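Local coordinates for protein CTP:phosphocholine Cytidylyltransferase (PDB 1JYK) that transfers a cytidylyl group from CTP to phosphocholine, giving CDP-choline and pyrophosphate, as a bacterial member of the nucleotidyl transferase family, at residues K48-V53 with K82-Y87. Sequence-based numbering, arbitrary orientation.
Sequences KALVQV and KEQFDY
Leu-50 drives its branched end into the turn of residues 82-87 and meets three side chains there. One methyl, CD1, sits almost exactly above the middle of the Phe-85 ring, 4.0 Å from the centroid and 5° off the ring normal, a CH-pi contact over the face. The branch carbon CG follows over the same face, 4.0 Å from Phe-85 CE1. Ala-49 reaches the rim from another direction: its CB lies near the ring plane, 3.7 Å from CE1 of Phe-85, and the phenyl group is thus touched on a face and at an edge by consecutive residues. CD1 of Leu-50 also packs close against Gln-84, 3.5 Å from its CB and 3.4 Å from its backbone O. The other methyl, CD2, turns to Tyr-87 and lies at the edge of the phenol ring, 4.0 Å from OH. In Leu-50 the first torsion sets CG opposite the carbonyl carbon (chi1 -62°), and the extended second one (chi2 -177°) carries CD1 forward over the phenyl ring. No hydrogen bond joins the segments; the polar ends at the margin are bonded to other parts of the chain, Gln-84 NE2 to Asn-45 O and Tyr-87 OH to Glu-60 in helix 58-68. Within the Rossmann-like alpha/beta region probably shared with other nucleotidyl transferases, the contact packs the 3-10 turn ahead of strand 52-53 against the loop between strand 74-78 and helix 87-92, with Pro-57 of strand 56-57 touching Leu-50 and Tyr-87, and Ala-32 of strand 27-32 in the central mixed sheet touching Ala-49 and Phe-85.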
ATOM      1  N   LYS A  48       7.620   1.046 -11.369  1.00 16.51           N
ATOM      2  CA  LYS A  48       8.094   0.163 -10.315  1.00 16.73           C
ATOM      3  C   LYS A  48       7.223  -1.063 -10.044  1.00 15.73           C
ATOM      4  O   LYS A  48       7.745  -2.112  -9.666  1.00 15.91           O
ATOM      5  CB  LYS A  48       8.344   0.952  -9.023  1.00 18.46           C
ATOM      6  CG  LYS A  48       7.120   1.456  -8.329  1.00 23.04           C
ATOM      7  CD  LYS A  48       7.512   2.442  -7.244  1.00 27.60           C
ATOM      8  CE  LYS A  48       6.285   2.954  -6.513  1.00 29.94           C
ATOM      9  NZ  LYS A  48       6.643   3.521  -5.189  1.00 32.63           N
ATOM     10  N   ALA A  49       5.911  -0.952 -10.249  1.00 14.73           N
ATOM     11  CA  ALA A  49       5.017  -2.090 -10.015  1.00 15.15           C
ATOM     12  C   ALA A  49       5.269  -3.206 -11.023  1.00 14.52           C
ATOM     13  O   ALA A  49       4.912  -4.365 -10.785  1.00 13.74           O
ATOM     14  CB  ALA A  49       3.552  -1.647 -10.092  1.00 13.13           C
ATOM     15  N   LEU A  50       5.889  -2.856 -12.145  1.00 13.99           N
ATOM     16  CA  LEU A  50       6.157  -3.837 -13.192  1.00 15.35           C
ATOM     17  C   LEU A  50       7.624  -4.276 -13.294  1.00 15.79           C
ATOM     18  O   LEU A  50       8.006  -4.989 -14.225  1.00 14.12           O
ATOM     19  CB  LEU A  50       5.649  -3.307 -14.537  1.00 15.50           C
ATOM     20  CG  LEU A  50       4.131  -3.057 -14.587  1.00 15.23           C
ATOM     21  CD1 LEU A  50       3.748  -2.605 -15.987  1.00 16.73           C
ATOM     22  CD2 LEU A  50       3.353  -4.317 -14.210  1.00 15.38           C
ATOM     23  N   VAL A  51       8.445  -3.848 -12.339  1.00 15.18           N
ATOM     24  CA  VAL A  51       9.842  -4.259 -12.319  1.00 14.79           C
ATOM     25  C   VAL A  51       9.773  -5.771 -12.064  1.00 15.63           C
ATOM     26  O   VAL A  51       8.990  -6.234 -11.229  1.00 15.13           O
ATOM     27  CB  VAL A  51      10.618  -3.539 -11.180  1.00 14.83           C
ATOM     28  CG1 VAL A  51      11.882  -4.307 -10.824  1.00 13.43           C
ATOM     29  CG2 VAL A  51      10.983  -2.133 -11.625  1.00 12.99           C
ATOM     30  N   GLN A  52      10.570  -6.543 -12.787  1.00 16.30           N
ATOM     31  CA  GLN A  52      10.529  -7.992 -12.628  1.00 17.83           C
ATOM     32  C   GLN A  52      11.539  -8.592 -11.655  1.00 18.46           C
ATOM     33  O   GLN A  52      12.725  -8.272 -11.692  1.00 18.23           O
ATOM     34  CB  GLN A  52      10.689  -8.661 -13.994  1.00 18.96           C
ATOM     35  CG  GLN A  52       9.796  -8.065 -15.063  1.00 20.69           C
ATOM     36  CD  GLN A  52       9.848  -8.827 -16.366  1.00 22.85           C
ATOM     37  OE1 GLN A  52      10.302  -9.969 -16.418  1.00 25.56           O
ATOM     38  NE2 GLN A  52       9.376  -8.198 -17.431  1.00 23.38           N
ATOM     39  N   VAL A  53      11.050  -9.450 -10.769  1.00 18.74           N
ATOM     40  CA  VAL A  53      11.907 -10.145  -9.821  1.00 20.43           C
ATOM     41  C   VAL A  53      11.655 -11.607 -10.141  1.00 20.11           C
ATOM     42  O   VAL A  53      10.506 -12.039 -10.273  1.00 18.10           O
ATOM     43  CB  VAL A  53      11.560  -9.818  -8.335  1.00 20.99           C
ATOM     44  CG1 VAL A  53      11.632  -8.318  -8.117  1.00 21.68           C
ATOM     45  CG2 VAL A  53      10.190 -10.347  -7.963  1.00 23.37           C
ATOM     46  N   LYS A  82       1.643   4.275 -17.443  1.00 15.72           N
ATOM     47  CA  LYS A  82       0.425   3.494 -17.269  1.00 16.62           C
ATOM     48  C   LYS A  82       0.070   2.514 -18.384  1.00 16.81           C
ATOM     49  O   LYS A  82      -0.559   1.482 -18.124  1.00 15.87           O
ATOM     50  CB  LYS A  82      -0.759   4.428 -17.017  1.00 17.37           C
ATOM     51  CG  LYS A  82      -1.167   5.246 -18.217  1.00 19.68           C
ATOM     52  CD  LYS A  82      -2.353   6.136 -17.879  1.00 23.05           C
ATOM     53  CE  LYS A  82      -2.867   6.845 -19.110  1.00 23.61           C
ATOM     54  NZ  LYS A  82      -1.816   7.730 -19.668  1.00 25.74           N
ATOM     55  N   GLU A  83       0.474   2.815 -19.616  1.00 16.88           N
ATOM     56  CA  GLU A  83       0.151   1.933 -20.735  1.00 18.64           C
ATOM     57  C   GLU A  83       0.744   0.527 -20.592  1.00 17.14           C
ATOM     58  O   GLU A  83       0.283  -0.417 -21.231  1.00 16.97           O
ATOM     59  CB  GLU A  83       0.592   2.567 -22.064  1.00 20.53           C
ATOM     60  CG  GLU A  83       2.090   2.822 -22.188  1.00 26.85           C
ATOM     61  CD  GLU A  83       2.551   4.099 -21.487  1.00 28.74           C
ATOM     62  OE1 GLU A  83       1.693   4.922 -21.086  1.00 27.99           O
ATOM     63  OE2 GLU A  83       3.781   4.274 -21.338  1.00 30.83           O
ATOM     64  N   GLN A  84       1.753   0.379 -19.742  1.00 15.37           N
ATOM     65  CA  GLN A  84       2.356  -0.932 -19.550  1.00 15.50           C
ATOM     66  C   GLN A  84       1.478  -1.833 -18.687  1.00 14.54           C
ATOM     67  O   GLN A  84       1.681  -3.045 -18.646  1.00 15.05           O
ATOM     68  CB  GLN A  84       3.753  -0.788 -18.934  1.00 15.28           C
ATOM     69  CG  GLN A  84       4.760  -0.158 -19.905  1.00 15.04           C
ATOM     70  CD  GLN A  84       6.193  -0.193 -19.408  1.00 15.81           C
ATOM     71  OE1 GLN A  84       6.614  -1.140 -18.738  1.00 16.16           O
ATOM     72  NE2 GLN A  84       6.956   0.843 -19.742  1.00 15.89           N
ATOM     73  N   PHE A  85       0.491  -1.239 -18.016  1.00 14.67           N
ATOM     74  CA  PHE A  85      -0.428  -1.986 -17.146  1.00 14.45           C
ATOM     75  C   PHE A  85      -1.661  -2.549 -17.866  1.00 14.90           C
ATOM     76  O   PHE A  85      -2.355  -3.412 -17.332  1.00 16.88           O
ATOM     77  CB  PHE A  85      -0.938  -1.089 -16.012  1.00 13.38           C
ATOM     78  CG  PHE A  85       0.105  -0.731 -14.990  1.00 13.31           C
ATOM     79  CD1 PHE A  85       0.206  -1.442 -13.795  1.00 14.32           C
ATOM     80  CD2 PHE A  85       0.975   0.333 -15.209  1.00 13.64           C
ATOM     81  CE1 PHE A  85       1.160  -1.096 -12.832  1.00 13.24           C
ATOM     82  CE2 PHE A  85       1.931   0.685 -14.252  1.00 13.83           C
ATOM     83  CZ  PHE A  85       2.020  -0.033 -13.063  1.00 13.35           C
ATOM     84  N   ASP A  86      -1.941  -2.060 -19.067  1.00 14.98           N
ATOM     85  CA  ASP A  86      -3.126  -2.488 -19.804  1.00 15.17           C
ATOM     86  C   ASP A  86      -3.386  -3.982 -19.889  1.00 14.46           C
ATOM     87  O   ASP A  86      -4.519  -4.430 -19.678  1.00 14.63           O
ATOM     88  CB  ASP A  86      -3.099  -1.893 -21.208  1.00 18.21           C
ATOM     89  CG  ASP A  86      -3.430  -0.412 -21.210  1.00 20.95           C
ATOM     90  OD1 ASP A  86      -4.203   0.036 -20.335  1.00 22.67           O
ATOM     91  OD2 ASP A  86      -2.912   0.307 -22.086  1.00 24.80           O
ATOM     92  N   TYR A  87      -2.350  -4.757 -20.194  1.00 14.54           N
ATOM     93  CA  TYR A  87      -2.495  -6.211 -20.316  1.00 14.22           C
ATOM     94  C   TYR A  87      -3.086  -6.905 -19.080  1.00 14.03           C
ATOM     95  O   TYR A  87      -3.627  -8.005 -19.185  1.00 13.01           O
ATOM     96  CB  TYR A  87      -1.137  -6.851 -20.645  1.00 14.12           C
ATOM     97  CG  TYR A  87      -0.236  -7.061 -19.437  1.00 13.39           C
ATOM     98  CD1 TYR A  87      -0.004  -8.341 -18.928  1.00 12.62           C
ATOM     99  CD2 TYR A  87       0.386  -5.974 -18.808  1.00 13.05           C
ATOM    100  CE1 TYR A  87       0.825  -8.540 -17.821  1.00 14.01           C
ATOM    101  CE2 TYR A  87       1.215  -6.160 -17.703  1.00 13.46           C
ATOM    102  CZ  TYR A  87       1.432  -7.443 -17.214  1.00 14.17           C
ATOM    103  OH  TYR A  87       2.259  -7.624 -16.121  1.00 15.06           O
TER